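Local coordinates for protein prophenoloxidase b (Marsupenaeus japonicus, PDB 3WKY) that is the inactive precursor of a type 3 copper phenoloxidase, which probably hydroxylates monophenols and oxidises o-diphenols at a dinuclear copper centre, at residues 187-192 with 392-397; 196-201 with 617-622; 227-232 with 572-577. All blocks are in the same frame, centred on the assembly; numbering follows the deposited sequence.

Interaction 1 (187-192 with 392-397); sequences SYWRED and VFFRWH. With CUO (Cu2-o2 cluster), chain J.
The CA atoms of Arg190 and Phe393 are the nearest pair across the contact, 9.2 Å apart, and side chains bridge the gap between helix 187-190 and helix 391-409. Phe394 does the bridging. Its CG stands anti to the carbonyl carbon (chi1 -68°), and its CB points toward segment 187-192. The far end of its ring enters between Trp189 and Arg190. CZ of Phe394 lies 3.8 Å from CZ3 of Trp189. The two side chains cross at about a right angle, and the Phe394 atom sits at the edge of the indole, in its plane. CE2 of Phe394 meets the aliphatic part of Arg190, 3.7 Å from CG. The chain of Arg190 bends at chi3 (-55°), and its charged end is held by other parts of the protein. Its NH1 bonds the hydroxyl of Tyr233, NE the carbonyl of Arg389 and NH2 that of Glu183. No hydrogen bond joins the two segments; the contact is apolar and buried. Were Phe394 an alanine, the Trp189 edge and the Arg190 methylenes would probably lose their partner and a gap would be likely to open between the helices. One face of the Phe394 ring also carries Phe393 CD2, 3.6 Å above its centre. Phe393 in turn places CE1 3.2 Å from O2 of the cluster. One turn of helix after Phe393, His397 binds a copper through NE2 at 2.2 Å. His357 and His361 complete its three histidines, as is characteristic of a type 3 copper site.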
# COMPACT_ATOMS: atom_id res chain seq x y z
N SER A 187 30.98 -2.32 -12.20
CA SER A 187 30.70 -2.98 -13.47
C SER A 187 31.97 -3.51 -14.15
O SER A 187 31.91 -4.52 -14.84
CB SER A 187 29.89 -2.08 -14.42
OG SER A 187 30.68 -1.03 -14.94
N TYR A 188 33.11 -2.84 -13.96
CA TYR A 188 34.35 -3.34 -14.56
C TYR A 188 34.66 -4.78 -14.12
O TYR A 188 35.22 -5.58 -14.87
CB TYR A 188 35.56 -2.44 -14.24
CG TYR A 188 35.95 -2.51 -12.80
CD1 TYR A 188 35.35 -1.68 -11.86
CD2 TYR A 188 36.92 -3.42 -12.36
CE1 TYR A 188 35.69 -1.75 -10.55
CE2 TYR A 188 37.26 -3.49 -11.03
CZ TYR A 188 36.65 -2.65 -10.13
OH TYR A 188 36.97 -2.71 -8.80
N TRP A 189 34.28 -5.10 -12.88
CA TRP A 189 34.58 -6.40 -12.29
C TRP A 189 33.52 -7.41 -12.71
O TRP A 189 33.85 -8.50 -13.18
CB TRP A 189 34.66 -6.24 -10.77
CG TRP A 189 35.40 -7.32 -9.99
CD1 TRP A 189 36.74 -7.34 -9.67
CD2 TRP A 189 34.82 -8.48 -9.36
NE1 TRP A 189 37.03 -8.45 -8.90
CE2 TRP A 189 35.87 -9.17 -8.70
CE3 TRP A 189 33.52 -9.01 -9.29
CZ2 TRP A 189 35.66 -10.36 -7.99
CZ3 TRP A 189 33.31 -10.19 -8.60
CH2 TRP A 189 34.37 -10.84 -7.94
N ARG A 190 32.24 -7.05 -12.56
CA ARG A 190 31.16 -7.95 -12.97
C ARG A 190 31.22 -8.29 -14.46
O ARG A 190 30.89 -9.40 -14.87
CB ARG A 190 29.78 -7.34 -12.63
CG ARG A 190 29.47 -7.23 -11.13
CD ARG A 190 27.94 -7.05 -10.94
NE ARG A 190 27.52 -5.90 -11.73
CZ ARG A 190 27.38 -4.66 -11.25
NH1 ARG A 190 27.53 -4.42 -9.96
NH2 ARG A 190 27.04 -3.68 -12.07
N GLU A 191 31.65 -7.33 -15.27
CA GLU A 191 31.67 -7.51 -16.72
C GLU A 191 33.02 -8.01 -17.25
O GLU A 191 33.17 -8.24 -18.44
CB GLU A 191 31.24 -6.21 -17.42
CG GLU A 191 29.75 -5.87 -17.13
CD GLU A 191 29.32 -4.50 -17.62
OE1 GLU A 191 30.13 -3.80 -18.28
OE2 GLU A 191 28.16 -4.11 -17.37
N ASP A 192 33.97 -8.21 -16.34
CA ASP A 192 35.30 -8.70 -16.72
C ASP A 192 35.16 -9.96 -17.57
O ASP A 192 34.53 -10.94 -17.16
CB ASP A 192 36.14 -9.00 -15.47
CG ASP A 192 37.55 -9.48 -15.80
OD1 ASP A 192 37.70 -10.60 -16.32
OD2 ASP A 192 38.52 -8.75 -15.51
N VAL A 392 22.17 -8.21 -10.06
CA VAL A 392 21.27 -9.12 -9.36
C VAL A 392 21.85 -10.53 -9.24
O VAL A 392 21.41 -11.30 -8.39
CB VAL A 392 19.85 -9.15 -9.98
CG1 VAL A 392 19.77 -10.16 -11.14
CG2 VAL A 392 18.83 -9.51 -8.91
N PHE A 393 22.83 -10.86 -10.07
CA PHE A 393 23.54 -12.14 -9.90
C PHE A 393 24.03 -12.28 -8.47
O PHE A 393 23.91 -13.35 -7.84
CB PHE A 393 24.74 -12.23 -10.85
CG PHE A 393 25.53 -13.50 -10.68
CD1 PHE A 393 25.18 -14.64 -11.38
CD2 PHE A 393 26.60 -13.56 -9.78
CE1 PHE A 393 25.90 -15.83 -11.21
CE2 PHE A 393 27.33 -14.74 -9.60
CZ PHE A 393 26.97 -15.88 -10.31
N PHE A 394 24.61 -11.21 -7.96
CA PHE A 394 25.23 -11.28 -6.65
C PHE A 394 24.21 -11.18 -5.52
O PHE A 394 24.42 -11.70 -4.43
CB PHE A 394 26.36 -10.26 -6.54
CG PHE A 394 27.53 -10.60 -7.42
CD1 PHE A 394 28.56 -11.42 -6.95
CD2 PHE A 394 27.57 -10.15 -8.74
CE1 PHE A 394 29.62 -11.77 -7.79
CE2 PHE A 394 28.63 -10.49 -9.58
CZ PHE A 394 29.66 -11.29 -9.09
N ARG A 395 23.07 -10.54 -5.78
CA ARG A 395 22.01 -10.57 -4.80
C ARG A 395 21.42 -11.99 -4.72
O ARG A 395 21.10 -12.48 -3.64
CB ARG A 395 20.91 -9.54 -5.15
CG ARG A 395 21.42 -8.08 -5.16
CD ARG A 395 20.25 -7.09 -4.93
NE ARG A 395 19.59 -7.38 -3.65
CZ ARG A 395 18.33 -7.07 -3.35
NH1 ARG A 395 17.56 -6.46 -4.24
NH2 ARG A 395 17.84 -7.40 -2.16
N TRP A 396 21.27 -12.64 -5.88
CA TRP A 396 20.76 -14.00 -5.91
C TRP A 396 21.75 -14.94 -5.23
O TRP A 396 21.38 -15.80 -4.42
CB TRP A 396 20.48 -14.44 -7.35
CG TRP A 396 19.82 -15.78 -7.45
CD1 TRP A 396 20.32 -16.90 -8.06
CD2 TRP A 396 18.54 -16.16 -6.90
NE1 TRP A 396 19.43 -17.94 -7.94
CE2 TRP A 396 18.33 -17.52 -7.24
CE3 TRP A 396 17.55 -15.47 -6.18
CZ2 TRP A 396 17.18 -18.22 -6.84
CZ3 TRP A 396 16.38 -16.17 -5.81
CH2 TRP A 396 16.21 -17.53 -6.15
N HIS A 397 23.03 -14.77 -5.52
CA HIS A 397 24.03 -15.63 -4.91
C HIS A 397 24.34 -15.35 -3.46
O HIS A 397 24.80 -16.23 -2.74
CB HIS A 397 25.29 -15.77 -5.77
CG HIS A 397 25.13 -16.85 -6.77
ND1 HIS A 397 25.30 -18.18 -6.44
CD2 HIS A 397 24.65 -16.82 -8.03
CE1 HIS A 397 24.99 -18.93 -7.49
NE2 HIS A 397 24.59 -18.12 -8.46
CU1 CUO J . 27.11 -19.99 -11.21
CU2 CUO J . 23.76 -19.05 -10.25
O1 CUO J . 25.15 -20.29 -10.95
O2 CUO J . 25.25 -18.89 -11.84

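Interaction 2 (196-201 with 617-622); sequences NSFHWH and SFCGRP. With CUO (Cu2-o2 cluster), chain J.
Apolar contact joins Phe198 of helix 193-205 to Phe618 and Cys619, which lie in a loop between strand 588-598 and helix 645-650. The Phe198 side chain extends toward that loop with CG anti to the backbone N (chi1 161°). Its CZ is 4.1 Å from CB of Phe618. This CB meets the rim of the Phe198 ring near its plane, and the two side chains cross at about a right angle.

The second kind is sulfur-aromatic. In the conformer described, one of two for Cys619, its SG approaches CE1 of Phe198 to 3.6 Å, at the ring edge. The sulfur lies 77° off the ring normal, so it does not sit over the face. Its disulfide partner is Cys572.

Hydrogen bonds add to the join just beyond helix residues 196-201. Trp202 NE1 bonds the carbonyl of Phe618, and Asn206 ND2 that of Cys619.

Metal binding comes from His199, the residue after Phe198. Its NE2 holds a copper at 2.2 Å, and its ND1 bonds the carbonyl of Val384, which would help fix the imidazole. His203 and His226 bind the same copper. A copper-bearing helix meeting a C-terminal loop in this way belongs to the hemocyanin-like fold, where the copper domain packs against the Ig-like domain.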
# COMPACT_ATOMS: atom_id res chain seq x y z
N ASN A 196 33.58 -13.76 -16.46
CA ASN A 196 32.42 -14.35 -17.11
C ASN A 196 32.75 -15.66 -17.82
O ASN A 196 31.96 -16.60 -17.78
CB ASN A 196 31.76 -13.35 -18.08
CG ASN A 196 30.94 -12.31 -17.35
OD1 ASN A 196 29.73 -12.51 -17.13
ND2 ASN A 196 31.57 -11.21 -16.95
N SER A 197 33.93 -15.74 -18.43
CA SER A 197 34.39 -16.99 -19.05
C SER A 197 34.65 -18.09 -18.01
O SER A 197 34.34 -19.25 -18.25
CB SER A 197 35.65 -16.76 -19.88
OG SER A 197 35.35 -15.90 -20.97
N PHE A 198 35.23 -17.70 -16.88
CA PHE A 198 35.43 -18.64 -15.78
C PHE A 198 34.09 -19.24 -15.34
O PHE A 198 33.97 -20.44 -15.08
CB PHE A 198 36.13 -17.95 -14.61
CG PHE A 198 35.99 -18.67 -13.30
CD1 PHE A 198 36.66 -19.87 -13.08
CD2 PHE A 198 35.19 -18.15 -12.28
CE1 PHE A 198 36.53 -20.55 -11.87
CE2 PHE A 198 35.06 -18.81 -11.06
CZ PHE A 198 35.73 -20.01 -10.86
N HIS A 199 33.07 -18.39 -15.25
CA HIS A 199 31.76 -18.88 -14.87
C HIS A 199 31.22 -19.92 -15.86
O HIS A 199 30.66 -20.95 -15.47
CB HIS A 199 30.81 -17.69 -14.74
CG HIS A 199 29.57 -18.00 -13.99
ND1 HIS A 199 28.33 -18.00 -14.58
CD2 HIS A 199 29.38 -18.34 -12.70
CE1 HIS A 199 27.42 -18.32 -13.68
NE2 HIS A 199 28.04 -18.51 -12.53
N TRP A 200 31.37 -19.66 -17.15
CA TRP A 200 31.04 -20.63 -18.20
C TRP A 200 31.82 -21.94 -17.98
O TRP A 200 31.24 -23.03 -17.95
CB TRP A 200 31.35 -19.99 -19.55
CG TRP A 200 31.47 -20.87 -20.79
CD1 TRP A 200 32.59 -21.54 -21.23
CD2 TRP A 200 30.48 -21.06 -21.82
NE1 TRP A 200 32.34 -22.16 -22.43
CE2 TRP A 200 31.06 -21.87 -22.82
CE3 TRP A 200 29.16 -20.62 -21.99
CZ2 TRP A 200 30.35 -22.27 -23.96
CZ3 TRP A 200 28.45 -21.02 -23.14
CH2 TRP A 200 29.06 -21.84 -24.11
N HIS A 201 33.13 -21.82 -17.83
CA HIS A 201 33.96 -23.01 -17.60
C HIS A 201 33.54 -23.79 -16.38
O HIS A 201 33.48 -25.04 -16.41
CB HIS A 201 35.44 -22.64 -17.54
CG HIS A 201 36.05 -22.47 -18.89
ND1 HIS A 201 36.51 -23.55 -19.63
CD2 HIS A 201 36.27 -21.38 -19.65
CE1 HIS A 201 36.99 -23.12 -20.78
NE2 HIS A 201 36.86 -21.80 -20.82
N SER A 617 41.35 -25.04 -7.72
CA SER A 617 40.65 -25.62 -6.59
C SER A 617 39.15 -25.26 -6.59
O SER A 617 38.33 -25.94 -5.97
CB SER A 617 41.29 -25.18 -5.28
OG SER A 617 41.34 -23.77 -5.21
N PHE A 618 38.80 -24.19 -7.29
CA PHE A 618 37.38 -23.80 -7.40
C PHE A 618 36.65 -24.69 -8.41
O PHE A 618 35.42 -24.80 -8.37
CB PHE A 618 37.25 -22.34 -7.86
CG PHE A 618 37.70 -21.32 -6.84
CD1 PHE A 618 37.78 -21.63 -5.49
CD2 PHE A 618 38.02 -20.02 -7.24
CE1 PHE A 618 38.18 -20.68 -4.55
CE2 PHE A 618 38.42 -19.06 -6.31
CZ PHE A 618 38.50 -19.39 -4.96
N CYS A 619 37.41 -25.32 -9.31
CA CYS A 619 36.84 -26.09 -10.42
C CYS A 619 36.91 -27.60 -10.18
O CYS A 619 36.07 -28.36 -10.68
CB CYS A 619 37.58 -25.76 -11.72
SG CYS A 619 37.53 -24.02 -12.20
N GLY A 620 37.92 -28.02 -9.45
CA GLY A 620 38.13 -29.45 -9.23
C GLY A 620 38.59 -30.16 -10.49
O GLY A 620 38.83 -29.53 -11.53
N ARG A 621 38.72 -31.48 -10.40
CA ARG A 621 39.10 -32.32 -11.53
C ARG A 621 37.99 -33.30 -11.82
O ARG A 621 37.55 -34.01 -10.92
CB ARG A 621 40.38 -33.12 -11.23
CG ARG A 621 41.63 -32.30 -11.01
CD ARG A 621 42.87 -33.18 -10.96
NE ARG A 621 43.62 -33.17 -12.22
CZ ARG A 621 43.38 -33.97 -13.25
NH1 ARG A 621 42.40 -34.86 -13.19
NH2 ARG A 621 44.12 -33.89 -14.35
N PRO A 622 37.53 -33.33 -13.08
CA PRO A 622 36.38 -34.17 -13.45
C PRO A 622 36.58 -35.64 -13.11
O PRO A 622 35.63 -36.32 -12.73
CB PRO A 622 36.30 -33.99 -14.97
CG PRO A 622 36.93 -32.65 -15.23
CD PRO A 622 38.03 -32.53 -14.21
CU1 CUO J . 27.11 -19.99 -11.21
CU2 CUO J . 23.76 -19.05 -10.25
O1 CUO J . 25.15 -20.29 -10.95
O2 CUO J . 25.25 -18.89 -11.84

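Interaction 3 (227-232 with 572-577); sequences HNLVAR and CSWPRN. Unlike the reference sequence in segment 572-577: Arg576 (reference Gln). With NAG (2-acetamido-2-deoxy-beta-D-glucopyranose), chain F.
Trp574 packs against Leu229 and Arg232 where the copper domain of the hemocyanin-like fold meets the Ig-like domain. Helix 218-239 supplies the first segment, and the loop between strands 541-548 and 588-598 the second. Segment 572-577 begins at Cys572, and Ser573 follows. The OG of Ser573 bonds the carbonyl oxygen of Trp574 at 2.9 Å, from above the carbonyl plane (37° out of it).

Trp574 makes the contact with the helix. Its CB points toward the helix, and CG lies anti to the backbone N (chi1 -176°), which carries the six-membered ring to Leu229 and Arg232. CD1 of Leu229 touches the edge of the indole near its plane, 3.9 Å from CH2. Arg232, extended from CG to NE, crosses the indole at a slant. Its CD lies 3.3 Å above one face, offset toward the rim. The guanidinium makes an off-centre cation-pi contact, with CZ of Arg232 4.8 Å from the centre of the Trp574 five-membered ring. The planes are 53° apart, so the groups do not stack flat. Thr528, Glu529 and Gln579 bond NE, NH2 and NH1 of Arg232 in turn. These bonds would help fix the guanidinium beside the indole.

Pro575 comes next and lies against the opposite face of the indole. Its CD stands 3.4 Å above the plane of Trp574, also toward the rim. Arg576, which differs from the reference sequence, forms salt bridges with Asp484 and Glu481 and neighbours an N-linked glycan. Asn577 ends the segment, with its ND2 bonded to the carbonyl oxygen of Leu480.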
# COMPACT_ATOMS: atom_id res chain seq x y z
N HIS A 227 30.59 -19.16 -3.09
CA HIS A 227 30.90 -18.47 -1.85
C HIS A 227 32.10 -17.55 -2.06
O HIS A 227 32.11 -16.41 -1.63
CB HIS A 227 31.24 -19.45 -0.73
CG HIS A 227 31.84 -18.77 0.46
ND1 HIS A 227 31.10 -17.96 1.30
CD2 HIS A 227 33.12 -18.71 0.90
CE1 HIS A 227 31.89 -17.46 2.23
NE2 HIS A 227 33.12 -17.89 2.01
N ASN A 228 33.11 -18.08 -2.72
CA ASN A 228 34.31 -17.31 -2.99
C ASN A 228 34.06 -16.17 -3.97
O ASN A 228 34.61 -15.08 -3.83
CB ASN A 228 35.42 -18.25 -3.49
CG ASN A 228 36.16 -18.89 -2.35
OD1 ASN A 228 37.14 -18.33 -1.88
ND2 ASN A 228 35.69 -20.06 -1.89
N LEU A 229 33.21 -16.43 -4.96
CA LEU A 229 32.81 -15.42 -5.92
C LEU A 229 32.08 -14.24 -5.24
O LEU A 229 32.39 -13.07 -5.48
CB LEU A 229 31.94 -16.08 -7.00
CG LEU A 229 31.31 -15.25 -8.12
CD1 LEU A 229 32.35 -14.36 -8.81
CD2 LEU A 229 30.69 -16.22 -9.11
N VAL A 230 31.11 -14.56 -4.39
CA VAL A 230 30.41 -13.54 -3.60
C VAL A 230 31.33 -12.79 -2.62
O VAL A 230 31.28 -11.56 -2.51
CB VAL A 230 29.23 -14.17 -2.82
CG1 VAL A 230 28.61 -13.13 -1.85
CG2 VAL A 230 28.17 -14.69 -3.81
N ALA A 231 32.19 -13.53 -1.92
CA ALA A 231 33.11 -12.91 -0.96
C ALA A 231 34.02 -11.90 -1.66
O ALA A 231 34.20 -10.78 -1.19
CB ALA A 231 33.93 -13.96 -0.24
N ARG A 232 34.60 -12.30 -2.79
CA ARG A 232 35.51 -11.41 -3.51
C ARG A 232 34.78 -10.20 -4.09
O ARG A 232 35.33 -9.10 -4.13
CB ARG A 232 36.30 -12.18 -4.58
CG ARG A 232 37.48 -12.96 -3.93
CD ARG A 232 38.10 -13.96 -4.89
NE ARG A 232 39.23 -14.62 -4.24
CZ ARG A 232 40.49 -14.20 -4.31
NH1 ARG A 232 40.79 -13.10 -5.00
NH2 ARG A 232 41.45 -14.87 -3.67
N CYS A 572 39.70 -23.82 -16.87
CA CYS A 572 38.89 -23.31 -15.78
C CYS A 572 39.79 -22.72 -14.69
O CYS A 572 40.52 -23.45 -14.01
CB CYS A 572 38.03 -24.43 -15.20
SG CYS A 572 36.72 -23.89 -14.06
N SER A 573 39.77 -21.40 -14.53
CA SER A 573 40.69 -20.72 -13.62
C SER A 573 40.07 -19.45 -13.06
O SER A 573 39.46 -18.68 -13.81
CB SER A 573 41.97 -20.34 -14.38
OG SER A 573 42.91 -19.67 -13.54
N TRP A 574 40.24 -19.19 -11.76
CA TRP A 574 39.93 -17.84 -11.27
C TRP A 574 40.81 -16.90 -12.09
O TRP A 574 41.95 -17.23 -12.36
CB TRP A 574 40.25 -17.69 -9.77
CG TRP A 574 39.83 -16.34 -9.29
CD1 TRP A 574 40.63 -15.25 -9.08
CD2 TRP A 574 38.49 -15.91 -9.01
NE1 TRP A 574 39.87 -14.17 -8.67
CE2 TRP A 574 38.55 -14.55 -8.62
CE3 TRP A 574 37.25 -16.54 -9.03
CZ2 TRP A 574 37.42 -13.81 -8.26
CZ3 TRP A 574 36.11 -15.81 -8.67
CH2 TRP A 574 36.21 -14.46 -8.29
N PRO A 575 40.27 -15.74 -12.53
CA PRO A 575 41.11 -14.87 -13.37
C PRO A 575 42.34 -14.35 -12.63
O PRO A 575 42.21 -13.75 -11.56
CB PRO A 575 40.18 -13.70 -13.70
CG PRO A 575 38.81 -14.28 -13.60
CD PRO A 575 38.88 -15.26 -12.45
N ARG A 576 43.53 -14.57 -13.20
CA ARG A 576 44.75 -14.11 -12.54
C ARG A 576 44.68 -12.60 -12.30
O ARG A 576 45.14 -12.11 -11.26
CB ARG A 576 46.02 -14.47 -13.33
CG ARG A 576 47.31 -14.08 -12.59
CD ARG A 576 48.47 -13.72 -13.53
NE ARG A 576 49.47 -12.88 -12.85
CZ ARG A 576 49.39 -11.55 -12.75
NH1 ARG A 576 48.37 -10.89 -13.30
NH2 ARG A 576 50.34 -10.86 -12.12
N ASN A 577 44.09 -11.87 -13.25
CA ASN A 577 44.04 -10.42 -13.13
C ASN A 577 43.12 -9.93 -11.99
O ASN A 577 43.24 -8.78 -11.55
CB ASN A 577 43.67 -9.76 -14.46
CG ASN A 577 42.21 -9.97 -14.84
OD1 ASN A 577 41.81 -11.07 -15.20
ND2 ASN A 577 41.41 -8.91 -14.76
C1 NAG F . 52.65 -14.73 -13.89
C2 NAG F . 54.05 -14.62 -14.52
C3 NAG F . 54.15 -13.33 -15.32
C4 NAG F . 53.05 -13.30 -16.38
C5 NAG F . 51.68 -13.61 -15.78
C6 NAG F . 50.67 -13.85 -16.90
C7 NAG F . 56.03 -15.68 -13.61
C8 NAG F . 57.34 -15.42 -12.93
N2 NAG F . 55.11 -14.72 -13.53
O3 NAG F . 55.40 -13.24 -15.95
O4 NAG F . 53.02 -12.04 -17.00
O5 NAG F . 51.71 -14.75 -14.95
O6 NAG F . 50.83 -15.17 -17.36
O7 NAG F . 55.84 -16.75 -14.20

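How the interactions relate
The three contacts form one buried region beside the dicopper cluster. Interactions 2 and 3 have centres about 10 Å apart and are linked covalently: SG of Cys619 and SG of Cys572 are 2.0 Å apart in a disulfide. Phe198 CE2 also packs on Trp574 CE3 at 3.8 Å. Interaction 1 lies about 12 Å from interaction 3, centre to centre, and about 17 Å from interaction 2. Leu229 CD2 packs 3.7 Å from Phe393 CE2, joining interactions 1 and 3. At the cluster, interactions 1 and 2 each provide a histidine, one for each copper. Phe393 CZ of interaction 1 packs 3.6 Å from His199 NE2 of interaction 2.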